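Local atomic coordinates of beta-N-acetylhexosaminidase (Streptomyces plicatus, PDB entry 1JAK), a protein that removes terminal beta-linked N-acetylhexosamine residues from glycans by hydrolysis, as a family 20 glycoside hydrolase using substrate-assisted catalysis. Residues V27-A32 with L472-A477; L390-A395 with D438-V443. All coordinates share one frame; numbering follows the deposited sequence.

Contact 1 of 2, residues V27-A32 with L472-A477; sequences VIPAPA and LGWSPA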
ATOM      1  N   VAL A  27      -9.526  13.694  10.661  1.00 12.92           N
ATOM      2  CA  VAL A  27      -9.419  12.510   9.814  1.00 13.28           C
ATOM      3  C   VAL A  27      -8.011  12.408   9.234  1.00 12.01           C
ATOM      4  O   VAL A  27      -7.287  13.403   9.147  1.00 11.17           O
ATOM      5  CB  VAL A  27     -10.430  12.553   8.644  1.00 16.60           C
ATOM      6  CG1 VAL A  27     -11.826  12.879   9.158  1.00 16.57           C
ATOM      7  CG2 VAL A  27      -9.997  13.563   7.624  1.00 18.84           C
ATOM      8  N   ILE A  28      -7.628  11.198   8.842  1.00  9.32           N
ATOM      9  CA  ILE A  28      -6.314  10.958   8.256  1.00  8.80           C
ATOM     10  C   ILE A  28      -6.533  10.193   6.958  1.00  8.64           C
ATOM     11  O   ILE A  28      -7.229   9.180   6.949  1.00  7.11           O
ATOM     12  CB  ILE A  28      -5.421  10.094   9.178  1.00  8.65           C
ATOM     13  CG1 ILE A  28      -5.191  10.806  10.514  1.00  7.42           C
ATOM     14  CG2 ILE A  28      -4.082   9.819   8.495  1.00  8.95           C
ATOM     15  CD1 ILE A  28      -4.480   9.946  11.553  1.00  7.21           C
ATOM     16  N   PRO A  29      -5.955  10.669   5.843  1.00  8.83           N
ATOM     17  CA  PRO A  29      -5.114  11.866   5.689  1.00  9.14           C
ATOM     18  C   PRO A  29      -5.874  13.169   5.937  1.00  9.84           C
ATOM     19  O   PRO A  29      -7.092  13.232   5.774  1.00  8.87           O
ATOM     20  CB  PRO A  29      -4.650  11.783   4.234  1.00  9.05           C
ATOM     21  CG  PRO A  29      -4.675  10.317   3.938  1.00  9.32           C
ATOM     22  CD  PRO A  29      -5.954   9.874   4.603  1.00  8.22           C
ATOM     23  N   ALA A  30      -5.151  14.212   6.323  1.00  9.65           N
ATOM     24  CA  ALA A  30      -5.773  15.512   6.538  1.00 10.42           C
ATOM     25  C   ALA A  30      -6.377  15.931   5.195  1.00  9.21           C
ATOM     26  O   ALA A  30      -5.709  15.866   4.164  1.00 10.70           O
ATOM     27  CB  ALA A  30      -4.722  16.525   6.978  1.00  9.95           C
ATOM     28  N   PRO A  31      -7.654  16.346   5.179  1.00  9.26           N
ATOM     29  CA  PRO A  31      -8.248  16.756   3.902  1.00  9.62           C
ATOM     30  C   PRO A  31      -7.675  18.095   3.437  1.00 10.45           C
ATOM     31  O   PRO A  31      -7.247  18.913   4.255  1.00 12.59           O
ATOM     32  CB  PRO A  31      -9.743  16.853   4.224  1.00  9.51           C
ATOM     33  CG  PRO A  31      -9.916  15.917   5.378  1.00  9.46           C
ATOM     34  CD  PRO A  31      -8.691  16.204   6.214  1.00 10.36           C
ATOM     35  N   ALA A  32      -7.678  18.316   2.127  1.00 12.16           N
ATOM     36  CA  ALA A  32      -7.149  19.547   1.548  1.00 12.71           C
ATOM     37  C   ALA A  32      -7.888  20.781   2.057  1.00 14.91           C
ATOM     38  O   ALA A  32      -7.285  21.836   2.267  1.00 14.48           O
ATOM     39  CB  ALA A  32      -7.226  19.478   0.029  1.00 12.70           C
ATOM     40  N   LEU A 472       1.283  11.593   3.996  1.00  7.80           N
ATOM     41  CA  LEU A 472       2.366  12.204   3.234  1.00  7.94           C
ATOM     42  C   LEU A 472       2.065  12.113   1.743  1.00  8.90           C
ATOM     43  O   LEU A 472       2.388  13.020   0.978  1.00  9.51           O
ATOM     44  CB  LEU A 472       3.699  11.512   3.540  1.00  8.41           C
ATOM     45  CG  LEU A 472       4.216  11.663   4.972  1.00 10.78           C
ATOM     46  CD1 LEU A 472       5.547  10.934   5.110  1.00 11.76           C
ATOM     47  CD2 LEU A 472       4.389  13.136   5.308  1.00 13.22           C
ATOM     48  N   GLY A 473       1.422  11.025   1.331  1.00  8.14           N
ATOM     49  CA  GLY A 473       1.109  10.870  -0.074  1.00  8.08           C
ATOM     50  C   GLY A 473      -0.111  11.657  -0.519  1.00  8.76           C
ATOM     51  O   GLY A 473      -0.180  12.108  -1.660  1.00  8.35           O
ATOM     52  N   TRP A 474      -1.063  11.848   0.389  1.00  8.06           N
ATOM     53  CA  TRP A 474      -2.308  12.533   0.052  1.00  8.11           C
ATOM     54  C   TRP A 474      -2.471  14.018   0.396  1.00  9.30           C
ATOM     55  O   TRP A 474      -2.853  14.825  -0.460  1.00  8.96           O
ATOM     56  CB  TRP A 474      -3.481  11.750   0.670  1.00  8.65           C
ATOM     57  CG  TRP A 474      -4.833  12.366   0.422  1.00  9.37           C
ATOM     58  CD1 TRP A 474      -5.342  13.500   1.000  1.00  9.69           C
ATOM     59  CD2 TRP A 474      -5.817  11.921  -0.518  1.00  8.85           C
ATOM     60  NE1 TRP A 474      -6.577  13.789   0.469  1.00  8.81           N
ATOM     61  CE2 TRP A 474      -6.893  12.838  -0.464  1.00  8.67           C
ATOM     62  CE3 TRP A 474      -5.895  10.837  -1.405  1.00  8.59           C
ATOM     63  CZ2 TRP A 474      -8.033  12.705  -1.265  1.00  8.03           C
ATOM     64  CZ3 TRP A 474      -7.031  10.705  -2.203  1.00  9.41           C
ATOM     65  CH2 TRP A 474      -8.084  11.635  -2.126  1.00  9.88           C
ATOM     66  N   SER A 475      -2.194  14.367   1.647  1.00 10.18           N
ATOM     67  CA  SER A 475      -2.386  15.728   2.140  1.00  9.11           C
ATOM     68  C   SER A 475      -1.472  16.829   1.620  1.00 10.88           C
ATOM     69  O   SER A 475      -0.336  16.583   1.220  1.00  9.69           O
ATOM     70  CB  SER A 475      -2.334  15.716   3.667  1.00  8.88           C
ATOM     71  OG  SER A 475      -3.275  14.794   4.189  1.00  9.06           O
ATOM     72  N   PRO A 476      -1.978  18.076   1.613  1.00 10.54           N
ATOM     73  CA  PRO A 476      -1.189  19.219   1.146  1.00 12.19           C
ATOM     74  C   PRO A 476      -0.049  19.466   2.132  1.00 11.52           C
ATOM     75  O   PRO A 476      -0.198  19.237   3.329  1.00 11.60           O
ATOM     76  CB  PRO A 476      -2.200  20.366   1.154  1.00 13.02           C
ATOM     77  CG  PRO A 476      -3.522  19.667   0.965  1.00 12.71           C
ATOM     78  CD  PRO A 476      -3.373  18.474   1.866  1.00 12.67           C
ATOM     79  N   ALA A 477       1.087  19.936   1.633  1.00 12.80           N
ATOM     80  CA  ALA A 477       2.221  20.207   2.502  1.00 14.11           C
ATOM     81  C   ALA A 477       1.822  21.169   3.619  1.00 14.31           C
ATOM     82  O   ALA A 477       2.290  21.048   4.751  1.00 14.46           O
ATOM     83  CB  ALA A 477       3.371  20.791   1.691  1.00 14.89           C
TER
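The indole of Trp474 meets Pro29 and Ala30. Ala30 O sits at its edge, close to the ring plane and 4.0 Å from Trp474 CD1. Pro29 comes in at a slant, with its CB 3.7 Å from Trp474 CD1. The two side chains cross at about a right angle, and Pro29 CG also rests on Trp474 CB at 3.8 Å. The peptide bond before Pro29 is cis. Around the same indole, Lys187 makes a cation-pi contact and His121 an edge-to-face one. Trp474 NE1 bonds to Asp153 OD1, which also accepts Ala32 N.

Ser475 is the first residue to leave the helix, and it carries the polar link. Its OG, anti to its own carbonyl carbon and beside its backbone N (chi1 -55°), reaches Ala30 O at 2.7 Å as the donor. The hydroxyl approaches in the carbonyl plane on a lone pair, with a C=O...OG angle of 121°. Ala30 N also lies close to Ser475 OG, but the angle is poor; its hydrogen bond goes to Glu471 OE1. Without the hydroxyl, as with an alanine here, buried Ala30 O would probably lose this donor and the loop its polar tie to the helix end. Farther along, Pro476 CG packs on Ala32, 3.7 Å from Ala32 CA and 3.8 Å from Ala32 CB.

This is a domain interface. The loop 27-32 leads into strand 33-36 of the mixed sheet of the N-terminal domain. It lies against the C-terminal end of helix 465-474 of the catalytic barrel, in the two-domain arrangement of family 20 hexosaminidases.

Contact 2 of 2, residues L390-A395 with D438-V443; sequences LILSPA and DAVRGV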
ATOM      1  N   LEU A 390      10.265   9.129  -9.212  1.00  9.32           N
ATOM      2  CA  LEU A 390      10.738   8.700  -7.903  1.00 10.98           C
ATOM      3  C   LEU A 390       9.628   8.315  -6.936  1.00 10.11           C
ATOM      4  O   LEU A 390       8.678   9.069  -6.739  1.00 11.05           O
ATOM      5  CB  LEU A 390      11.572   9.808  -7.261  1.00 12.92           C
ATOM      6  CG  LEU A 390      13.094   9.762  -7.376  1.00 17.11           C
ATOM      7  CD1 LEU A 390      13.525   9.465  -8.796  1.00 19.88           C
ATOM      8  CD2 LEU A 390      13.651  11.092  -6.890  1.00 15.87           C
ATOM      9  N   ILE A 391       9.761   7.133  -6.340  1.00  9.06           N
ATOM     10  CA  ILE A 391       8.813   6.649  -5.341  1.00  8.22           C
ATOM     11  C   ILE A 391       9.640   6.651  -4.061  1.00  7.88           C
ATOM     12  O   ILE A 391      10.654   5.958  -3.978  1.00  9.25           O
ATOM     13  CB  ILE A 391       8.359   5.210  -5.635  1.00  8.19           C
ATOM     14  CG1 ILE A 391       7.559   5.168  -6.939  1.00  7.55           C
ATOM     15  CG2 ILE A 391       7.530   4.683  -4.471  1.00  7.45           C
ATOM     16  CD1 ILE A 391       7.426   3.774  -7.521  1.00  8.90           C
ATOM     17  N   LEU A 392       9.223   7.425  -3.066  1.00  6.94           N
ATOM     18  CA  LEU A 392       9.987   7.507  -1.827  1.00  7.46           C
ATOM     19  C   LEU A 392       9.498   6.605  -0.702  1.00  7.89           C
ATOM     20  O   LEU A 392       8.351   6.700  -0.278  1.00  7.67           O
ATOM     21  CB  LEU A 392      10.017   8.955  -1.328  1.00  8.19           C
ATOM     22  CG  LEU A 392      10.603   9.988  -2.299  1.00  8.92           C
ATOM     23  CD1 LEU A 392      10.567  11.365  -1.650  1.00 10.81           C
ATOM     24  CD2 LEU A 392      12.033   9.607  -2.667  1.00 10.70           C
ATOM     25  N   SER A 393      10.384   5.728  -0.232  1.00  7.77           N
ATOM     26  CA  SER A 393      10.086   4.817   0.873  1.00  7.14           C
ATOM     27  C   SER A 393      11.386   4.577   1.648  1.00  7.67           C
ATOM     28  O   SER A 393      11.912   3.462   1.676  1.00  8.36           O
ATOM     29  CB  SER A 393       9.523   3.484   0.351  1.00  7.66           C
ATOM     30  OG  SER A 393      10.477   2.777  -0.424  1.00  7.85           O
ATOM     31  N   PRO A 394      11.917   5.631   2.294  1.00  8.00           N
ATOM     32  CA  PRO A 394      13.161   5.555   3.071  1.00  7.12           C
ATOM     33  C   PRO A 394      13.094   4.458   4.129  1.00  7.88           C
ATOM     34  O   PRO A 394      12.116   4.362   4.869  1.00  6.92           O
ATOM     35  CB  PRO A 394      13.272   6.948   3.697  1.00  6.70           C
ATOM     36  CG  PRO A 394      12.493   7.826   2.735  1.00  7.56           C
ATOM     37  CD  PRO A 394      11.302   6.963   2.421  1.00  6.85           C
ATOM     38  N   ALA A 395      14.141   3.643   4.201  1.00  7.04           N
ATOM     39  CA  ALA A 395      14.176   2.544   5.162  1.00  7.81           C
ATOM     40  C   ALA A 395      14.124   3.003   6.616  1.00  6.75           C
ATOM     41  O   ALA A 395      13.712   2.241   7.490  1.00  6.68           O
ATOM     42  CB  ALA A 395      15.419   1.685   4.927  1.00  7.81           C
ATOM     43  N   ASP A 438       9.160  17.883  -8.985  1.00 18.36           N
ATOM     44  CA  ASP A 438       8.252  17.354  -9.995  1.00 19.67           C
ATOM     45  C   ASP A 438       8.536  15.905 -10.386  1.00 17.73           C
ATOM     46  O   ASP A 438       7.729  15.276 -11.070  1.00 18.36           O
ATOM     47  CB  ASP A 438       8.294  18.241 -11.242  1.00 24.93           C
ATOM     48  CG  ASP A 438       9.709  18.558 -11.679  1.00 30.01           C
ATOM     49  OD1 ASP A 438      10.417  19.273 -10.933  1.00 34.18           O
ATOM     50  OD2 ASP A 438      10.118  18.092 -12.764  1.00 35.27           O
ATOM     51  N   ALA A 439       9.676  15.375  -9.954  1.00 15.47           N
ATOM     52  CA  ALA A 439      10.038  13.997 -10.273  1.00 14.12           C
ATOM     53  C   ALA A 439       9.501  13.024  -9.225  1.00 12.80           C
ATOM     54  O   ALA A 439       9.469  11.815  -9.454  1.00 12.41           O
ATOM     55  CB  ALA A 439      11.552  13.858 -10.376  1.00 14.98           C
ATOM     56  N   VAL A 440       9.087  13.555  -8.079  1.00 11.29           N
ATOM     57  CA  VAL A 440       8.551  12.722  -7.008  1.00 11.95           C
ATOM     58  C   VAL A 440       7.123  12.304  -7.350  1.00 11.48           C
ATOM     59  O   VAL A 440       6.218  13.141  -7.409  1.00 11.51           O
ATOM     60  CB  VAL A 440       8.553  13.474  -5.661  1.00 12.84           C
ATOM     61  CG1 VAL A 440       7.986  12.585  -4.562  1.00 12.74           C
ATOM     62  CG2 VAL A 440       9.971  13.899  -5.311  1.00 12.45           C
ATOM     63  N   ARG A 441       6.933  11.009  -7.584  1.00 10.60           N
ATOM     64  CA  ARG A 441       5.621  10.473  -7.936  1.00 10.59           C
ATOM     65  C   ARG A 441       4.774  10.210  -6.700  1.00 10.31           C
ATOM     66  O   ARG A 441       3.545  10.231  -6.758  1.00  9.18           O
ATOM     67  CB  ARG A 441       5.773   9.165  -8.718  1.00 13.03           C
ATOM     68  CG  ARG A 441       6.558   9.283 -10.013  1.00 17.43           C
ATOM     69  CD  ARG A 441       5.929  10.285 -10.968  1.00 22.13           C
ATOM     70  NE  ARG A 441       6.616  10.294 -12.256  1.00 27.44           N
ATOM     71  CZ  ARG A 441       6.536   9.315 -13.153  1.00 30.69           C
ATOM     72  NH1 ARG A 441       5.793   8.243 -12.909  1.00 33.17           N
ATOM     73  NH2 ARG A 441       7.211   9.401 -14.292  1.00 33.13           N
ATOM     74  N   GLY A 442       5.437   9.953  -5.580  1.00  9.07           N
ATOM     75  CA  GLY A 442       4.709   9.688  -4.359  1.00  9.02           C
ATOM     76  C   GLY A 442       5.523   8.927  -3.337  1.00  8.58           C
ATOM     77  O   GLY A 442       6.754   8.969  -3.347  1.00  8.35           O
ATOM     78  N   VAL A 443       4.825   8.203  -2.470  1.00  7.53           N
ATOM     79  CA  VAL A 443       5.471   7.462  -1.397  1.00  7.42           C
ATOM     80  C   VAL A 443       4.937   6.042  -1.269  1.00  7.21           C
ATOM     81  O   VAL A 443       3.904   5.700  -1.839  1.00  7.94           O
ATOM     82  CB  VAL A 443       5.244   8.175  -0.050  1.00  7.67           C
ATOM     83  CG1 VAL A 443       5.749   9.609  -0.127  1.00 10.15           C
ATOM     84  CG2 VAL A 443       3.747   8.167   0.300  1.00  8.41           C
TER
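Strands 390-392 and 440-443 run parallel at 24°, their register broken by a beta bulge between the pairs Leu390-Val440 and Ile391-Gly442. They are neighbouring strands of the catalytic alpha/beta (TIM) barrel.

Leu390, Leu392, Val440 and Val443 point to one face of the sheet. There Leu392 CD1 meets Val440 CG1 at 4.1 Å, and the two side chains cross at about a right angle. Val440 CG1 lies anti to its backbone N (chi1 180°), which places this methyl against Leu392 CD1. Ile391 points to the other face, among Leu363, Gln365, Glu444 and Trp159 of the nearby strands. Its side chain is about 11 Å from the bound inhibitor. Arg441 touches with its root: its CB is 3.5 Å from Leu390 O. The chain then bends at chi2 and carries the guanidinium away from strand 390-392.

Three backbone hydrogen bonds join the segments. In the first, Leu390 N donates at 2.8 Å to Ala439 O, in the 3-10 turn just before strand 440-443. Leu390 O accepts Arg441 N at 2.7 Å. Past the bulge, Leu392 N donates to Gly442 O at 2.9 Å in an almost straight bond (179°). Gly442 has backbone angles at which a CB would strike the carbonyl oxygen of Arg441. Also beyond the bulge, Val443 CA makes a C-H...O contact with Leu392 O at 3.2 Å.

The centres of the two contacts lie 16 Å apart, and the contacts touch directly: Gly473 CA of contact 1 packs on Val443 CG2 of contact 2 at 3.8 Å. Along the chain the order is 27-32, 390-395, 438-443, 472-477, so contact 1 brackets contact 2. Contact 2 pairs two parallel barrel strands. Contact 1 seats the N-terminal domain on helix 465-474, the second helix after strand 440-447. The inhibitor pocket draws on residues after each strand of contact 2, Tyr399 and Asp401 after one, Trp448 and Glu450 after the other. Contact 1 instead joins the domains.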